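Local atomic coordinates of periplasmic beta-glucosidase (PDB entry 6R5T), a protein that probably hydrolyses terminal, non-reducing beta-D-glucosyl residues, releasing beta-D-glucose, as a periplasmic glycoside hydrolase of family 3. Residues Thr54-Arg66 and Pro330-Thr344. The protein carries 1 engineered substitution. Residues are numbered along the deposited sequence; the frame is centred on the assembly and turned at random.
Sequences TRPDIRAMQDQVR and PYRRLGKPDDPPFDT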
ATOM      1  N   THR A  54      -7.803 -33.695 -22.581  1.00 22.55           N
ATOM      2  CA  THR A  54      -8.220 -34.210 -23.907  1.00 23.59           C
ATOM      3  C   THR A  54      -9.156 -35.395 -23.714  1.00 21.01           C
ATOM      4  O   THR A  54      -9.037 -36.095 -22.711  1.00 22.73           O
ATOM      5  CB  THR A  54      -7.048 -34.594 -24.804  1.00 22.69           C
ATOM      6  OG1 THR A  54      -6.507 -35.816 -24.317  1.00 24.54           O
ATOM      7  CG2 THR A  54      -5.968 -33.532 -24.839  1.00 26.57           C
ATOM      8  N   ARG A  55     -10.035 -35.580 -24.666  1.00 20.28           N
ATOM      9  CA  ARG A  55     -11.063 -36.649 -24.569  1.00 22.06           C
ATOM     10  C   ARG A  55     -10.403 -38.006 -24.315  1.00 21.80           C
ATOM     11  O   ARG A  55     -10.805 -38.720 -23.392  1.00 21.50           O
ATOM     12  CB  ARG A  55     -11.959 -36.709 -25.799  1.00 24.39           C
ATOM     13  CG  ARG A  55     -12.807 -37.976 -25.771  1.00 26.25           C
ATOM     14  CD  ARG A  55     -13.509 -38.149 -27.078  1.00 27.49           C
ATOM     15  NE  ARG A  55     -14.626 -37.242 -27.204  1.00 28.38           N
ATOM     16  CZ  ARG A  55     -15.611 -37.380 -28.092  1.00 30.72           C
ATOM     17  NH1 ARG A  55     -15.639 -38.415 -28.933  1.00 31.73           N
ATOM     18  NH2 ARG A  55     -16.600 -36.519 -28.083  1.00 29.41           N
ATOM     19  N   PRO A  56      -9.400 -38.454 -25.105  1.00 23.50           N
ATOM     20  CA  PRO A  56      -8.811 -39.766 -24.840  1.00 24.02           C
ATOM     21  C   PRO A  56      -8.201 -39.911 -23.443  1.00 24.26           C
ATOM     22  O   PRO A  56      -8.276 -40.976 -22.836  1.00 26.04           O
ATOM     23  CB  PRO A  56      -7.772 -40.004 -25.945  1.00 26.87           C
ATOM     24  CG  PRO A  56      -7.804 -38.767 -26.828  1.00 26.48           C
ATOM     25  CD  PRO A  56      -8.928 -37.850 -26.368  1.00 25.60           C
ATOM     26  N   ASP A  57      -7.558 -38.866 -22.951  1.00 23.73           N
ATOM     27  CA  ASP A  57      -6.865 -38.905 -21.637  1.00 22.47           C
ATOM     28  C   ASP A  57      -7.890 -38.898 -20.505  1.00 19.88           C
ATOM     29  O   ASP A  57      -7.712 -39.683 -19.535  1.00 21.50           O
ATOM     30  CB  ASP A  57      -5.958 -37.703 -21.467  1.00 24.33           C
ATOM     31  CG  ASP A  57      -4.756 -37.703 -22.376  1.00 33.44           C
ATOM     32  OD1 ASP A  57      -4.332 -38.807 -22.754  1.00 37.65           O
ATOM     33  OD2 ASP A  57      -4.257 -36.581 -22.646  1.00 42.86           O
ATOM     34  N   ILE A  58      -8.932 -38.106 -20.668  1.00 20.15           N
ATOM     35  CA  ILE A  58     -10.021 -38.055 -19.655  1.00 20.32           C
ATOM     36  C   ILE A  58     -10.804 -39.378 -19.679  1.00 21.43           C
ATOM     37  O   ILE A  58     -11.129 -39.916 -18.592  1.00 20.95           O
ATOM     38  CB  ILE A  58     -10.922 -36.832 -19.861  1.00 19.43           C
ATOM     39  CG1 ILE A  58     -10.132 -35.540 -19.585  1.00 18.79           C
ATOM     40  CG2 ILE A  58     -12.149 -36.950 -18.966  1.00 18.70           C
ATOM     41  CD1 ILE A  58     -10.919 -34.263 -19.869  1.00 20.41           C
ATOM     42  N   ARG A  59     -11.132 -39.876 -20.869  1.00 21.82           N
ATOM     43  CA  ARG A  59     -11.842 -41.184 -20.944  1.00 22.51           C
ATOM     44  C   ARG A  59     -11.015 -42.241 -20.210  1.00 20.65           C
ATOM     45  O   ARG A  59     -11.622 -43.113 -19.513  1.00 22.10           O
ATOM     46  CB  ARG A  59     -12.023 -41.587 -22.415  1.00 22.81           C
ATOM     47  CG  ARG A  59     -13.182 -40.974 -23.159  1.00 28.29           C
ATOM     48  CD  ARG A  59     -13.433 -41.743 -24.463  1.00 30.29           C
ATOM     49  NE  ARG A  59     -14.171 -42.955 -24.102  1.00 35.48           N
ATOM     50  CZ  ARG A  59     -15.486 -43.068 -24.028  1.00 32.30           C
ATOM     51  NH1 ARG A  59     -16.294 -42.094 -24.402  1.00 35.57           N
ATOM     52  NH2 ARG A  59     -16.000 -44.217 -23.648  1.00 37.57           N
ATOM     53  N   ALA A  60      -9.694 -42.292 -20.412  1.00 22.45           N
ATOM     54  CA  ALA A  60      -8.799 -43.312 -19.812  1.00 22.15           C
ATOM     55  C   ALA A  60      -8.883 -43.256 -18.278  1.00 22.27           C
ATOM     56  O   ALA A  60      -8.960 -44.310 -17.606  1.00 24.67           O
ATOM     57  CB  ALA A  60      -7.386 -43.124 -20.306  1.00 26.07           C
ATOM     58  N   MET A  61      -8.960 -42.052 -17.710  1.00 21.00           N
ATOM     59  CA  MET A  61      -9.144 -41.938 -16.246  1.00 22.07           C
ATOM     60  C   MET A  61     -10.527 -42.425 -15.827  1.00 19.52           C
ATOM     61  O   MET A  61     -10.643 -43.160 -14.800  1.00 19.98           O
ATOM     62  CB  MET A  61      -9.044 -40.488 -15.817  1.00 24.06           C
ATOM     63  CG  MET A  61      -7.817 -39.857 -16.322  1.00 29.82           C
ATOM     64  SD  MET A  61      -6.555 -40.355 -15.260  1.00 38.17           S
ATOM     65  CE  MET A  61      -5.698 -38.779 -15.246  1.00 38.46           C
ATOM     66  N   GLN A  62     -11.567 -41.962 -16.507  1.00 20.07           N
ATOM     67  CA  GLN A  62     -12.965 -42.336 -16.145  1.00 22.83           C
ATOM     68  C   GLN A  62     -13.112 -43.869 -16.267  1.00 22.17           C
ATOM     69  O   GLN A  62     -13.854 -44.487 -15.460  1.00 22.09           O
ATOM     70  CB  GLN A  62     -13.933 -41.579 -17.034  1.00 25.19           C
ATOM     71  CG  GLN A  62     -15.326 -41.400 -16.472  1.00 28.94           C
ATOM     72  CD  GLN A  62     -15.404 -40.507 -15.237  1.00 25.76           C
ATOM     73  OE1 GLN A  62     -15.119 -40.974 -14.156  1.00 23.58           O
ATOM     74  NE2 GLN A  62     -15.862 -39.259 -15.372  1.00 25.88           N
ATOM     75  N   ASP A  63     -12.393 -44.469 -17.220  1.00 22.49           N
ATOM     76  CA  ASP A  63     -12.428 -45.936 -17.408  1.00 23.90           C
ATOM     77  C   ASP A  63     -11.933 -46.656 -16.153  1.00 23.77           C
ATOM     78  O   ASP A  63     -12.400 -47.775 -15.915  1.00 25.35           O
ATOM     79  CB  ASP A  63     -11.626 -46.386 -18.617  1.00 22.88           C
ATOM     80  CG  ASP A  63     -12.264 -46.086 -19.961  1.00 24.09           C
ATOM     81  OD1 ASP A  63     -13.462 -45.748 -20.057  1.00 26.64           O
ATOM     82  OD2 ASP A  63     -11.535 -46.167 -20.926  1.00 29.86           O
ATOM     83  N   GLN A  64     -10.994 -46.087 -15.406  1.00 23.11           N
ATOM     84  CA  GLN A  64     -10.399 -46.749 -14.229  1.00 21.81           C
ATOM     85  C   GLN A  64     -11.443 -46.857 -13.127  1.00 22.49           C
ATOM     86  O   GLN A  64     -11.299 -47.737 -12.261  1.00 20.20           O
ATOM     87  CB  GLN A  64      -9.164 -46.024 -13.726  1.00 24.82           C
ATOM     88  CG  GLN A  64      -8.103 -45.865 -14.801  1.00 27.89           C
ATOM     89  CD  GLN A  64      -7.852 -47.168 -15.517  1.00 33.85           C
ATOM     90  OE1 GLN A  64      -7.488 -48.158 -14.877  1.00 37.62           O
ATOM     91  NE2 GLN A  64      -8.096 -47.184 -16.827  1.00 35.44           N
ATOM     92  N   VAL A  65     -12.431 -45.962 -13.109  1.00 20.76           N
ATOM     93  CA  VAL A  65     -13.485 -45.949 -12.056  1.00 22.37           C
ATOM     94  C   VAL A  65     -14.259 -47.272 -12.056  1.00 24.30           C
ATOM     95  O   VAL A  65     -14.678 -47.694 -10.980  1.00 25.37           O
ATOM     96  CB  VAL A  65     -14.414 -44.748 -12.273  1.00 23.92           C
ATOM     97  CG1 VAL A  65     -15.673 -44.848 -11.481  1.00 25.35           C
ATOM     98  CG2 VAL A  65     -13.678 -43.460 -11.950  1.00 23.17           C
ATOM     99  N   ARG A  66     -14.473 -47.845 -13.233  1.00 27.21           N
ATOM    100  CA  ARG A  66     -15.238 -49.113 -13.383  1.00 31.47           C
ATOM    101  C   ARG A  66     -14.608 -50.193 -12.501  1.00 26.49           C
ATOM    102  O   ARG A  66     -15.300 -51.211 -12.234  1.00 26.92           O
ATOM    103  CB  ARG A  66     -15.238 -49.586 -14.839  1.00 41.41           C
ATOM    104  CG  ARG A  66     -15.885 -48.644 -15.851  1.00 55.49           C
ATOM    105  CD  ARG A  66     -16.526 -49.413 -17.013  1.00 66.98           C
ATOM    106  NE  ARG A  66     -16.135 -49.145 -18.402  1.00 73.18           N
ATOM    107  CZ  ARG A  66     -15.095 -49.706 -19.028  1.00 80.63           C
ATOM    108  NH1 ARG A  66     -14.264 -50.501 -18.369  1.00 84.72           N
ATOM    109  NH2 ARG A  66     -14.867 -49.434 -20.305  1.00 77.85           N
ATOM    110  N   PRO A 330     -21.342 -40.951 -16.739  1.00 21.78           N
ATOM    111  CA  PRO A 330     -19.978 -40.488 -16.497  1.00 21.06           C
ATOM    112  C   PRO A 330     -19.279 -40.064 -17.789  1.00 21.87           C
ATOM    113  O   PRO A 330     -18.211 -39.393 -17.705  1.00 19.51           O
ATOM    114  CB  PRO A 330     -19.240 -41.648 -15.843  1.00 21.68           C
ATOM    115  CG  PRO A 330     -20.210 -42.803 -15.800  1.00 25.46           C
ATOM    116  CD  PRO A 330     -21.546 -42.347 -16.314  1.00 22.91           C
ATOM    117  N   TYR A 331     -19.819 -40.489 -18.954  1.00 21.42           N
ATOM    118  CA  TYR A 331     -19.219 -40.200 -20.279  1.00 20.03           C
ATOM    119  C   TYR A 331     -20.008 -39.135 -21.039  1.00 19.87           C
ATOM    120  O   TYR A 331     -19.781 -38.988 -22.253  1.00 21.04           O
ATOM    121  CB  TYR A 331     -19.055 -41.488 -21.103  1.00 22.59           C
ATOM    122  CG  TYR A 331     -18.132 -42.493 -20.462  1.00 22.08           C
ATOM    123  CD1 TYR A 331     -16.768 -42.435 -20.632  1.00 23.68           C
ATOM    124  CD2 TYR A 331     -18.631 -43.456 -19.600  1.00 26.81           C
ATOM    125  CE1 TYR A 331     -15.912 -43.344 -20.039  1.00 27.31           C
ATOM    126  CE2 TYR A 331     -17.794 -44.361 -18.967  1.00 24.87           C
ATOM    127  CZ  TYR A 331     -16.433 -44.313 -19.192  1.00 29.52           C
ATOM    128  OH  TYR A 331     -15.588 -45.192 -18.594  1.00 32.30           O
ATOM    129  N   ARG A 332     -20.844 -38.361 -20.366  1.00 19.93           N
ATOM    130  CA  ARG A 332     -21.748 -37.411 -21.073  1.00 21.43           C
ATOM    131  C   ARG A 332     -20.963 -36.320 -21.806  1.00 21.68           C
ATOM    132  O   ARG A 332     -21.482 -35.827 -22.830  1.00 22.18           O
ATOM    133  CB  ARG A 332     -22.766 -36.824 -20.115  1.00 21.37           C
ATOM    134  CG  ARG A 332     -22.177 -35.946 -19.011  1.00 21.48           C
ATOM    135  CD  ARG A 332     -23.132 -35.706 -17.871  1.00 21.88           C
ATOM    136  NE  ARG A 332     -24.399 -35.180 -18.333  1.00 27.66           N
ATOM    137  CZ  ARG A 332     -25.548 -35.864 -18.464  1.00 26.04           C
ATOM    138  NH1 ARG A 332     -25.648 -37.112 -18.060  1.00 26.39           N
ATOM    139  NH2 ARG A 332     -26.611 -35.268 -18.935  1.00 26.75           N
ATOM    140  N   ARG A 333     -19.736 -35.991 -21.374  1.00 20.78           N
ATOM    141  CA  ARG A 333     -18.890 -34.999 -22.091  1.00 19.46           C
ATOM    142  C   ARG A 333     -17.800 -35.698 -22.906  1.00 19.92           C
ATOM    143  O   ARG A 333     -16.887 -35.022 -23.387  1.00 20.67           O
ATOM    144  CB  ARG A 333     -18.312 -34.008 -21.063  1.00 16.89           C
ATOM    145  CG  ARG A 333     -19.390 -33.189 -20.387  1.00 17.05           C
ATOM    146  CD  ARG A 333     -18.779 -32.140 -19.429  1.00 16.08           C
ATOM    147  NE  ARG A 333     -19.863 -31.355 -18.927  1.00 16.55           N
ATOM    148  CZ  ARG A 333     -20.696 -31.695 -17.939  1.00 16.71           C
ATOM    149  NH1 ARG A 333     -20.457 -32.730 -17.154  1.00 16.94           N
ATOM    150  NH2 ARG A 333     -21.703 -30.915 -17.675  1.00 21.02           N
ATOM    151  N   LEU A 334     -17.868 -37.040 -23.057  1.00 20.62           N
ATOM    152  CA  LEU A 334     -16.755 -37.827 -23.644  1.00 20.06           C
ATOM    153  C   LEU A 334     -17.180 -38.581 -24.911  1.00 22.15           C
ATOM    154  O   LEU A 334     -16.392 -39.393 -25.359  1.00 23.73           O
ATOM    155  CB  LEU A 334     -16.231 -38.752 -22.556  1.00 22.21           C
ATOM    156  CG  LEU A 334     -15.555 -38.009 -21.412  1.00 22.31           C
ATOM    157  CD1 LEU A 334     -15.250 -38.934 -20.260  1.00 22.11           C
ATOM    158  CD2 LEU A 334     -14.284 -37.356 -21.923  1.00 21.83           C
ATOM    159  N   GLY A 335     -18.357 -38.288 -25.430  1.00 24.46           N
ATOM    160  CA  GLY A 335     -18.944 -38.942 -26.624  1.00 27.90           C
ATOM    161  C   GLY A 335     -19.160 -40.431 -26.391  1.00 31.45           C
ATOM    162  O   GLY A 335     -19.229 -40.864 -25.198  1.00 30.54           O
ATOM    163  N   LYS A 336     -19.198 -41.195 -27.491  1.00 37.47           N
ATOM    164  CA  LYS A 336     -19.417 -42.676 -27.504  1.00 42.70           C
ATOM    165  C   LYS A 336     -18.091 -43.411 -27.650  1.00 43.28           C
ATOM    166  O   LYS A 336     -17.169 -42.890 -28.276  1.00 45.99           O
ATOM    167  CB  LYS A 336     -20.287 -43.109 -28.689  1.00 49.53           C
ATOM    168  CG  LYS A 336     -21.519 -42.259 -28.987  1.00 53.34           C
ATOM    169  CD  LYS A 336     -22.723 -42.575 -28.133  1.00 62.74           C
ATOM    170  CE  LYS A 336     -23.100 -41.479 -27.158  1.00 70.57           C
ATOM    171  NZ  LYS A 336     -24.473 -41.678 -26.637  1.00 72.61           N
ATOM    172  N   PRO A 337     -17.977 -44.662 -27.142  1.00 45.36           N
ATOM    173  CA  PRO A 337     -16.694 -45.374 -27.075  1.00 45.02           C
ATOM    174  C   PRO A 337     -16.053 -45.669 -28.445  1.00 46.47           C
ATOM    175  O   PRO A 337     -14.840 -45.912 -28.504  1.00 43.74           O
ATOM    176  CB  PRO A 337     -17.037 -46.709 -26.400  1.00 49.05           C
ATOM    177  CG  PRO A 337     -18.370 -46.456 -25.720  1.00 49.72           C
ATOM    178  CD  PRO A 337     -19.090 -45.468 -26.617  1.00 47.66           C
ATOM    179  N   ASP A 338     -16.880 -45.640 -29.495  1.00 41.06           N
ATOM    180  CA  ASP A 338     -16.507 -45.975 -30.894  1.00 46.05           C
ATOM    181  C   ASP A 338     -16.710 -44.740 -31.773  1.00 46.16           C
ATOM    182  O   ASP A 338     -16.749 -44.871 -33.006  1.00 41.53           O
ATOM    183  CB  ASP A 338     -17.333 -47.156 -31.420  1.00 46.13           C
ATOM    184  CG  ASP A 338     -18.811 -47.042 -31.092  1.00 53.69           C
ATOM    185  OD1 ASP A 338     -19.256 -45.917 -30.687  1.00 54.75           O
ATOM    186  OD2 ASP A 338     -19.500 -48.085 -31.195  1.00 50.49           O
ATOM    187  N   ASP A 339     -16.800 -43.546 -31.182  1.00 42.49           N
ATOM    188  CA  ASP A 339     -16.638 -42.299 -31.978  1.00 44.38           C
ATOM    189  C   ASP A 339     -15.238 -42.392 -32.561  1.00 36.31           C
ATOM    190  O   ASP A 339     -14.311 -42.891 -31.918  1.00 41.93           O
ATOM    191  CB  ASP A 339     -16.790 -41.001 -31.173  1.00 49.34           C
ATOM    192  CG  ASP A 339     -18.221 -40.649 -30.792  1.00 56.19           C
ATOM    193  OD1 ASP A 339     -19.138 -41.137 -31.476  1.00 52.99           O
ATOM    194  OD2 ASP A 339     -18.411 -39.886 -29.801  1.00 58.61           O
ATOM    195  N   PRO A 340     -15.028 -41.964 -33.814  1.00 39.75           N
ATOM    196  CA  PRO A 340     -13.693 -42.098 -34.395  1.00 43.51           C
ATOM    197  C   PRO A 340     -12.754 -41.154 -33.653  1.00 46.58           C
ATOM    198  O   PRO A 340     -13.210 -40.154 -33.094  1.00 45.27           O
ATOM    199  CB  PRO A 340     -13.851 -41.724 -35.858  1.00 42.50           C
ATOM    200  CG  PRO A 340     -15.258 -41.115 -35.974  1.00 44.25           C
ATOM    201  CD  PRO A 340     -16.026 -41.353 -34.691  1.00 38.74           C
ATOM    202  N   PRO A 341     -11.439 -41.459 -33.597  1.00 45.01           N
ATOM    203  CA  PRO A 341     -10.468 -40.562 -32.979  1.00 47.08           C
ATOM    204  C   PRO A 341     -10.414 -39.291 -33.835  1.00 49.88           C
ATOM    205  O   PRO A 341     -10.889 -39.321 -34.976  1.00 47.12           O
ATOM    206  CB  PRO A 341      -9.122 -41.297 -33.005  1.00 45.00           C
ATOM    207  CG  PRO A 341      -9.482 -42.724 -33.403  1.00 46.61           C
ATOM    208  CD  PRO A 341     -10.786 -42.641 -34.176  1.00 46.26           C
ATOM    209  N   PHE A 342      -9.908 -38.195 -33.263  1.00 41.31           N
ATOM    210  CA  PHE A 342      -9.879 -36.890 -33.964  1.00 36.25           C
ATOM    211  C   PHE A 342      -8.692 -36.090 -33.455  1.00 34.15           C
ATOM    212  O   PHE A 342      -8.068 -36.461 -32.436  1.00 31.62           O
ATOM    213  CB  PHE A 342     -11.202 -36.142 -33.797  1.00 38.13           C
ATOM    214  CG  PHE A 342     -11.559 -35.824 -32.362  1.00 37.32           C
ATOM    215  CD1 PHE A 342     -12.161 -36.775 -31.542  1.00 37.79           C
ATOM    216  CD2 PHE A 342     -11.242 -34.588 -31.811  1.00 34.94           C
ATOM    217  CE1 PHE A 342     -12.474 -36.482 -30.219  1.00 35.13           C
ATOM    218  CE2 PHE A 342     -11.549 -34.298 -30.486  1.00 33.71           C
ATOM    219  CZ  PHE A 342     -12.165 -35.241 -29.687  1.00 34.66           C
ATOM    220  N   ASP A 343      -8.389 -35.013 -34.181  1.00 31.63           N
ATOM    221  CA  ASP A 343      -7.286 -34.101 -33.794  1.00 32.81           C
ATOM    222  C   ASP A 343      -7.881 -33.064 -32.829  1.00 22.44           C
ATOM    223  O   ASP A 343      -8.792 -32.311 -33.229  1.00 25.35           O
ATOM    224  CB  ASP A 343      -6.649 -33.461 -35.027  1.00 34.63           C
ATOM    225  CG  ASP A 343      -5.560 -32.449 -34.710  1.00 34.62           C
ATOM    226  OD1 ASP A 343      -5.113 -32.384 -33.523  1.00 31.62           O
ATOM    227  OD2 ASP A 343      -5.181 -31.716 -35.647  1.00 37.38           O
ATOM    228  N   THR A 344      -7.494 -33.134 -31.567  1.00 24.01           N
ATOM    229  CA  THR A 344      -7.990 -32.198 -30.525  1.00 23.13           C
ATOM    230  C   THR A 344      -7.754 -30.755 -31.008  1.00 20.09           C
ATOM    231  O   THR A 344      -8.623 -29.902 -30.774  1.00 22.31           O
ATOM    232  CB  THR A 344      -7.355 -32.492 -29.172  1.00 24.93           C
ATOM    233  OG1 THR A 344      -7.950 -33.707 -28.696  1.00 24.29           O
ATOM    234  CG2 THR A 344      -7.643 -31.389 -28.170  1.00 24.44           C
TER
HETATM  235  O   HOH W   1     -10.185 -33.757 -26.920  1.00 22.78           O
HETATM  236  O   HOH W   2     -15.198 -35.073 -25.491  1.00 27.11           O
HETATM  237  O   HOH W   3     -13.266 -40.031 -30.217  1.00 40.41           O
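Leu334 lies against one flank of helix 55-65, its CD2 3.7 Å from Ile58 CG2, while its backbone carbonyl turns up between two arginines of the same helix. This is the tightly packed part of the contact, and the aliphatic chain of Arg55 belongs to it. A bend at chi3 (79°) brings the Arg59 guanidinium between Tyr331 and Pro337: Tyr331 CD1 covers one face, offset toward the rim, and Pro337 CA the other, with the tyrosine ring about 20° from the guanidinium plane. From that slot Arg59 NH1 donates to Leu334 O at 2.9 Å, meeting the oxygen from above the carbonyl plane, and more weakly to Gly335 O. One turn further along the helix, Asp63 OD1 accepts from Tyr331 OH at 2.6 Å through its anti lone pair, while Gln62 CG lies over the phenol face; the amide of Gln62 bonds Pro330 O only weakly and is fixed mainly by Leu74.

Toward the helix N-terminus the contact is more hydrated and faces solvent, with Phe342 and Pro340 exposed. Phe342 CE1 lies over one face of the Arg55 guanidinium, the planes 86° apart, and Leu334 O and Gly335 N over the opposite face; Arg55 CD meets the phenyl edge, 3.7 Å from CE1. Arg55 NH1 forms a salt bridge to Asp339 OD2 at 3.3 Å, tilted 30° from the guanidinium plane; Lys336 N also donates to OD2. Three waters bridge the segments here, linking Arg55 NE to Arg333 O, NH1 to Pro340 O, and Arg55 N to Thr344 OG1.

The loop thus runs from helix 307-323 toward helix 352-362 across a helix of the N-terminal TIM-barrel-like domain. Ile58 also touches His76 of strand 75-78, as does Met61; Met61 and Gln64 pack on helix 34-42.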